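Local coordinates for protein benzoate transport porin BenP (Acinetobacter baumannii AB307-0294, PDB 5DL8) that forms an outer-membrane beta-barrel of the OprD porin family that probably lets small solutes such as benzoate pass, at residues Asp143-Gly154 and Val172-Phe183. Sequence-based numbering, arbitrary orientation.
Sequences DASRQLLTSYWG and VEKVSPRNEEDF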
loop_
_atom_site.group_PDB
_atom_site.type_symbol
_atom_site.label_atom_id
_atom_site.label_comp_id
_atom_site.label_asym_id
_atom_site.label_seq_id
_atom_site.Cartn_x
_atom_site.Cartn_y
_atom_site.Cartn_z
ATOM N N ASP A 143 -2.719 -0.891 -2.806
ATOM C CA ASP A 143 -1.876 0.004 -3.583
ATOM C C ASP A 143 -2.685 0.810 -4.633
ATOM O O ASP A 143 -2.867 0.380 -5.811
ATOM C CB ASP A 143 -0.736 -0.735 -4.268
ATOM C CG ASP A 143 0.272 0.230 -4.873
ATOM O OD1 ASP A 143 0.092 1.519 -4.756
ATOM O OD2 ASP A 143 1.255 -0.218 -5.486
ATOM N N ALA A 144 -3.027 2.000 -4.191
ATOM C CA ALA A 144 -3.695 3.024 -5.068
ATOM C C ALA A 144 -2.765 4.144 -5.550
ATOM O O ALA A 144 -3.217 5.198 -5.899
ATOM C CB ALA A 144 -4.926 3.633 -4.280
ATOM N N SER A 145 -1.475 3.937 -5.611
ATOM C CA SER A 145 -0.480 5.045 -5.850
ATOM C C SER A 145 -0.373 5.462 -7.401
ATOM O O SER A 145 0.200 6.586 -7.832
ATOM C CB SER A 145 0.917 4.585 -5.305
ATOM O OG SER A 145 1.425 3.464 -6.075
ATOM N N ARG A 146 -0.932 4.606 -8.251
ATOM C CA ARG A 146 -0.677 4.828 -9.690
ATOM C C ARG A 146 -2.012 4.921 -10.478
ATOM O O ARG A 146 -2.746 5.881 -10.247
ATOM C CB ARG A 146 0.282 3.745 -10.205
ATOM C CG ARG A 146 1.676 3.682 -9.577
ATOM C CD ARG A 146 2.363 4.992 -9.638
ATOM N NE ARG A 146 3.816 4.868 -9.500
ATOM C CZ ARG A 146 4.507 4.583 -8.361
ATOM N NH1 ARG A 146 3.912 4.326 -7.175
ATOM N NH2 ARG A 146 5.831 4.487 -8.455
ATOM N N GLN A 147 -2.345 3.909 -11.294
ATOM C CA GLN A 147 -3.566 3.913 -12.020
ATOM C C GLN A 147 -4.525 2.873 -11.467
ATOM O O GLN A 147 -5.196 3.152 -10.438
ATOM C CB GLN A 147 -3.292 3.797 -13.536
ATOM C CG GLN A 147 -4.485 3.798 -14.455
ATOM C CD GLN A 147 -5.527 4.854 -14.126
ATOM O OE1 GLN A 147 -6.318 4.677 -13.198
ATOM N NE2 GLN A 147 -5.592 5.925 -14.929
ATOM N N LEU A 148 -4.599 1.683 -12.034
ATOM C CA LEU A 148 -5.508 0.628 -11.414
ATOM C C LEU A 148 -4.893 0.081 -10.057
ATOM O O LEU A 148 -3.699 0.350 -9.758
ATOM C CB LEU A 148 -5.892 -0.438 -12.422
ATOM C CG LEU A 148 -6.471 0.081 -13.771
ATOM C CD1 LEU A 148 -6.982 -1.078 -14.629
ATOM C CD2 LEU A 148 -7.606 1.073 -13.433
ATOM N N LEU A 149 -5.713 -0.593 -9.259
ATOM C CA LEU A 149 -5.403 -0.988 -7.850
ATOM C C LEU A 149 -5.098 -2.509 -7.736
ATOM O O LEU A 149 -5.710 -3.411 -8.380
ATOM C CB LEU A 149 -6.608 -0.743 -7.007
ATOM C CG LEU A 149 -6.945 0.631 -6.418
ATOM C CD1 LEU A 149 -6.592 1.783 -7.281
ATOM C CD2 LEU A 149 -8.382 0.748 -5.928
ATOM N N THR A 150 -4.077 -2.796 -6.962
ATOM C CA THR A 150 -3.670 -4.177 -6.603
ATOM C C THR A 150 -4.793 -4.850 -5.804
ATOM O O THR A 150 -5.430 -4.237 -4.951
ATOM C CB THR A 150 -2.345 -4.110 -5.810
ATOM O OG1 THR A 150 -1.446 -3.339 -6.601
ATOM C CG2 THR A 150 -1.670 -5.512 -5.456
ATOM N N SER A 151 -5.105 -6.077 -6.150
ATOM C CA SER A 151 -5.886 -6.969 -5.307
ATOM C C SER A 151 -5.249 -8.359 -5.312
ATOM O O SER A 151 -4.202 -8.566 -5.997
ATOM C CB SER A 151 -7.311 -6.976 -5.821
ATOM O OG SER A 151 -7.420 -7.611 -7.098
ATOM N N TYR A 152 -5.889 -9.322 -4.603
ATOM C CA TYR A 152 -5.299 -10.641 -4.244
ATOM C C TYR A 152 -6.334 -11.774 -4.430
ATOM O O TYR A 152 -7.559 -11.532 -4.498
ATOM C CB TYR A 152 -4.863 -10.551 -2.737
ATOM C CG TYR A 152 -3.819 -9.525 -2.521
ATOM C CD1 TYR A 152 -2.535 -9.756 -2.840
ATOM C CD2 TYR A 152 -4.162 -8.234 -2.157
ATOM C CE1 TYR A 152 -1.535 -8.750 -2.685
ATOM C CE2 TYR A 152 -3.198 -7.260 -2.005
ATOM C CZ TYR A 152 -1.909 -7.512 -2.280
ATOM O OH TYR A 152 -1.009 -6.463 -2.120
ATOM N N TRP A 153 -5.889 -13.002 -4.561
ATOM C CA TRP A 153 -6.860 -14.042 -4.679
ATOM C C TRP A 153 -6.533 -15.099 -3.638
ATOM O O TRP A 153 -5.377 -15.560 -3.572
ATOM C CB TRP A 153 -6.771 -14.649 -6.057
ATOM C CG TRP A 153 -7.828 -15.688 -6.455
ATOM C CD1 TRP A 153 -7.693 -17.108 -6.472
ATOM C CD2 TRP A 153 -9.105 -15.410 -7.007
ATOM N NE1 TRP A 153 -8.839 -17.669 -6.985
ATOM C CE2 TRP A 153 -9.723 -16.651 -7.301
ATOM C CE3 TRP A 153 -9.798 -14.218 -7.295
ATOM C CZ2 TRP A 153 -11.017 -16.723 -7.854
ATOM C CZ3 TRP A 153 -11.078 -14.305 -7.847
ATOM C CH2 TRP A 153 -11.664 -15.549 -8.110
ATOM N N GLY A 154 -7.549 -15.507 -2.899
ATOM C CA GLY A 154 -7.366 -16.538 -1.833
ATOM C C GLY A 154 -8.560 -16.684 -0.939
ATOM O O GLY A 154 -9.673 -16.376 -1.335
ATOM N N VAL A 172 -3.248 -16.790 0.718
ATOM C CA VAL A 172 -3.309 -15.961 -0.465
ATOM C C VAL A 172 -2.468 -16.637 -1.586
ATOM O O VAL A 172 -1.265 -16.686 -1.493
ATOM C CB VAL A 172 -2.794 -14.532 -0.176
ATOM C CG1 VAL A 172 -3.075 -13.622 -1.401
ATOM C CG2 VAL A 172 -3.459 -13.920 1.064
ATOM N N GLU A 173 -3.117 -17.136 -2.603
ATOM C CA GLU A 173 -2.420 -17.854 -3.632
ATOM C C GLU A 173 -1.863 -17.002 -4.721
ATOM O O GLU A 173 -0.885 -17.389 -5.332
ATOM C CB GLU A 173 -3.313 -18.984 -4.163
ATOM C CG GLU A 173 -3.410 -20.113 -3.074
ATOM C CD GLU A 173 -4.098 -21.465 -3.436
ATOM O OE1 GLU A 173 -4.667 -21.561 -4.523
ATOM O OE2 GLU A 173 -4.058 -22.455 -2.585
ATOM N N LYS A 174 -2.515 -15.862 -5.015
ATOM C CA LYS A 174 -2.222 -15.073 -6.150
ATOM C C LYS A 174 -2.393 -13.586 -5.851
ATOM O O LYS A 174 -3.163 -13.202 -4.990
ATOM C CB LYS A 174 -3.143 -15.440 -7.326
ATOM C CG LYS A 174 -3.306 -16.905 -7.783
ATOM C CD LYS A 174 -2.263 -17.290 -8.774
ATOM C CE LYS A 174 -2.693 -18.397 -9.725
ATOM N NZ LYS A 174 -3.170 -19.586 -9.005
ATOM N N VAL A 175 -1.679 -12.794 -6.637
ATOM C CA VAL A 175 -1.698 -11.338 -6.579
ATOM C C VAL A 175 -1.936 -10.823 -8.006
ATOM O O VAL A 175 -1.426 -11.395 -9.000
ATOM C CB VAL A 175 -0.374 -10.711 -5.997
ATOM C CG1 VAL A 175 0.866 -11.189 -6.755
ATOM C CG2 VAL A 175 -0.429 -9.188 -6.101
ATOM N N SER A 176 -2.709 -9.770 -8.136
ATOM C CA SER A 176 -2.809 -9.039 -9.462
ATOM C C SER A 176 -2.263 -7.687 -9.263
ATOM O O SER A 176 -2.954 -6.810 -8.715
ATOM C CB SER A 176 -4.249 -8.869 -9.890
ATOM O OG SER A 176 -4.330 -8.426 -11.257
ATOM N N PRO A 177 -1.008 -7.499 -9.581
ATOM C CA PRO A 177 -0.393 -6.168 -9.337
ATOM C C PRO A 177 -1.089 -4.938 -10.003
ATOM O O PRO A 177 -1.843 -5.102 -10.947
ATOM C CB PRO A 177 1.066 -6.354 -9.876
ATOM C CG PRO A 177 1.323 -7.779 -9.688
ATOM C CD PRO A 177 0.002 -8.451 -10.063
ATOM N N ARG A 178 -0.830 -3.742 -9.467
ATOM C CA ARG A 178 -1.458 -2.522 -9.919
ATOM C C ARG A 178 -1.327 -2.325 -11.505
ATOM O O ARG A 178 -2.235 -1.865 -12.112
ATOM C CB ARG A 178 -0.883 -1.324 -9.172
ATOM C CG ARG A 178 0.506 -0.949 -9.614
ATOM C CD ARG A 178 1.173 -0.020 -8.664
ATOM N NE ARG A 178 2.507 0.417 -9.139
ATOM C CZ ARG A 178 3.472 0.945 -8.332
ATOM N NH1 ARG A 178 3.256 0.998 -6.949
ATOM N NH2 ARG A 178 4.664 1.369 -8.861
ATOM N N ASN A 179 -0.237 -2.815 -12.111
ATOM C CA ASN A 179 0.065 -2.611 -13.505
ATOM C C ASN A 179 -0.141 -3.850 -14.297
ATOM O O ASN A 179 0.511 -3.967 -15.368
ATOM C CB ASN A 179 1.526 -2.068 -13.695
ATOM C CG ASN A 179 2.629 -3.060 -13.238
ATOM O OD1 ASN A 179 2.530 -3.681 -12.220
ATOM N ND2 ASN A 179 3.713 -3.114 -13.959
ATOM N N GLU A 180 -1.000 -4.797 -13.842
ATOM C CA GLU A 180 -1.185 -6.035 -14.589
ATOM C C GLU A 180 -2.634 -6.410 -14.590
ATOM O O GLU A 180 -3.361 -6.013 -13.714
ATOM C CB GLU A 180 -0.391 -7.281 -14.010
ATOM C CG GLU A 180 1.081 -7.112 -13.761
ATOM C CD GLU A 180 1.933 -7.060 -15.017
ATOM O OE1 GLU A 180 1.400 -7.268 -16.162
ATOM O OE2 GLU A 180 3.171 -6.797 -14.889
ATOM N N GLU A 181 -2.980 -7.295 -15.509
ATOM C CA GLU A 181 -4.362 -7.759 -15.702
ATOM C C GLU A 181 -4.719 -9.004 -14.991
ATOM O O GLU A 181 -5.850 -9.202 -14.699
ATOM C CB GLU A 181 -4.644 -8.134 -17.207
ATOM C CG GLU A 181 -4.542 -6.919 -18.155
ATOM C CD GLU A 181 -5.277 -7.102 -19.513
ATOM O OE1 GLU A 181 -5.084 -8.069 -20.190
ATOM O OE2 GLU A 181 -6.050 -6.256 -19.903
ATOM N N ASP A 182 -3.781 -9.905 -14.849
ATOM C CA ASP A 182 -4.068 -11.257 -14.404
ATOM C C ASP A 182 -3.587 -11.438 -12.955
ATOM O O ASP A 182 -2.821 -10.660 -12.457
ATOM C CB ASP A 182 -3.343 -12.245 -15.332
ATOM C CG ASP A 182 -4.073 -12.416 -16.661
ATOM O OD1 ASP A 182 -5.177 -11.791 -16.823
ATOM O OD2 ASP A 182 -3.581 -13.188 -17.543
ATOM N N PHE A 183 -4.074 -12.491 -12.350
ATOM C CA PHE A 183 -3.713 -12.960 -11.002
ATOM C C PHE A 183 -2.593 -13.918 -11.269
ATOM O O PHE A 183 -2.759 -14.824 -12.066
ATOM C CB PHE A 183 -4.897 -13.642 -10.269
ATOM C CG PHE A 183 -5.844 -12.651 -9.706
ATOM C CD1 PHE A 183 -5.575 -12.032 -8.472
ATOM C CD2 PHE A 183 -6.962 -12.231 -10.468
ATOM C CE1 PHE A 183 -6.440 -11.084 -7.958
ATOM C CE2 PHE A 183 -7.803 -11.221 -10.004
ATOM C CZ PHE A 183 -7.552 -10.655 -8.718
#
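Backbone hydrogen bonds pair Ser151 with Ser176 and Trp153 with Lys174. In the first pair Ser176 N reaches Ser151 O at 2.9 Å, whereas the return bond from Ser151 N to Ser176 O is weak; in the second, Trp153 N meets Lys174 O at 2.8 Å. Trp153 O accepts from both Glu173 N and Lys174 N, the signature of a classic beta bulge, and the register slips by one residue before Gly154 faces Val172.

Apolar packing divides between the two faces of this ribbon. On one, Tyr152 and Val175 lie side by side and point the same way, Tyr152 CE1 being 3.6 Å from Val175 CG2, while Val172 CG1 packs against Tyr152 CB. On the other, Trp153 directs an edge at the face of Phe183 (ring centroids 5.6 Å apart, planes at 51°), and Ser176 CB sits over one face of the same Phe183 ring. Ser151 OG lies near that ring too but is hydrogen-bonded to Glu132.

The chain turns a corner at Gly154, and the paired segments lead from the barrel wall, where Val172 bonds to Leu200, into the interior, consistent with the inward-folded loops that narrow the pore in OprD-family porins. Residues 143-150 and 177-183 are loop or turn, with a type I turn from Pro177 to Glu180.

Charged contacts gather there around Arg178, whose chain runs extended from CG to NE. Its NH1 donates to the syn lone pair of Asp143 OD2 at 2.8 Å and 161°, a salt bridge with OD2 near the guanidinium plane but the carboxylate turned steeply to it (72°). Ser145 N to Asp143 OD1 makes an Asx turn, and Ser145 OG donates to the same oxygen, so two bonds hold OD1. Arg146, bent at chi2, lays its CG over one face of the Arg178 guanidinium, while Arg178 NH2 lies over the centre of the Arg146 guanidinium face, 3.3 Å from Arg146 CZ. Arg178 NE is bonded to Thr97 O.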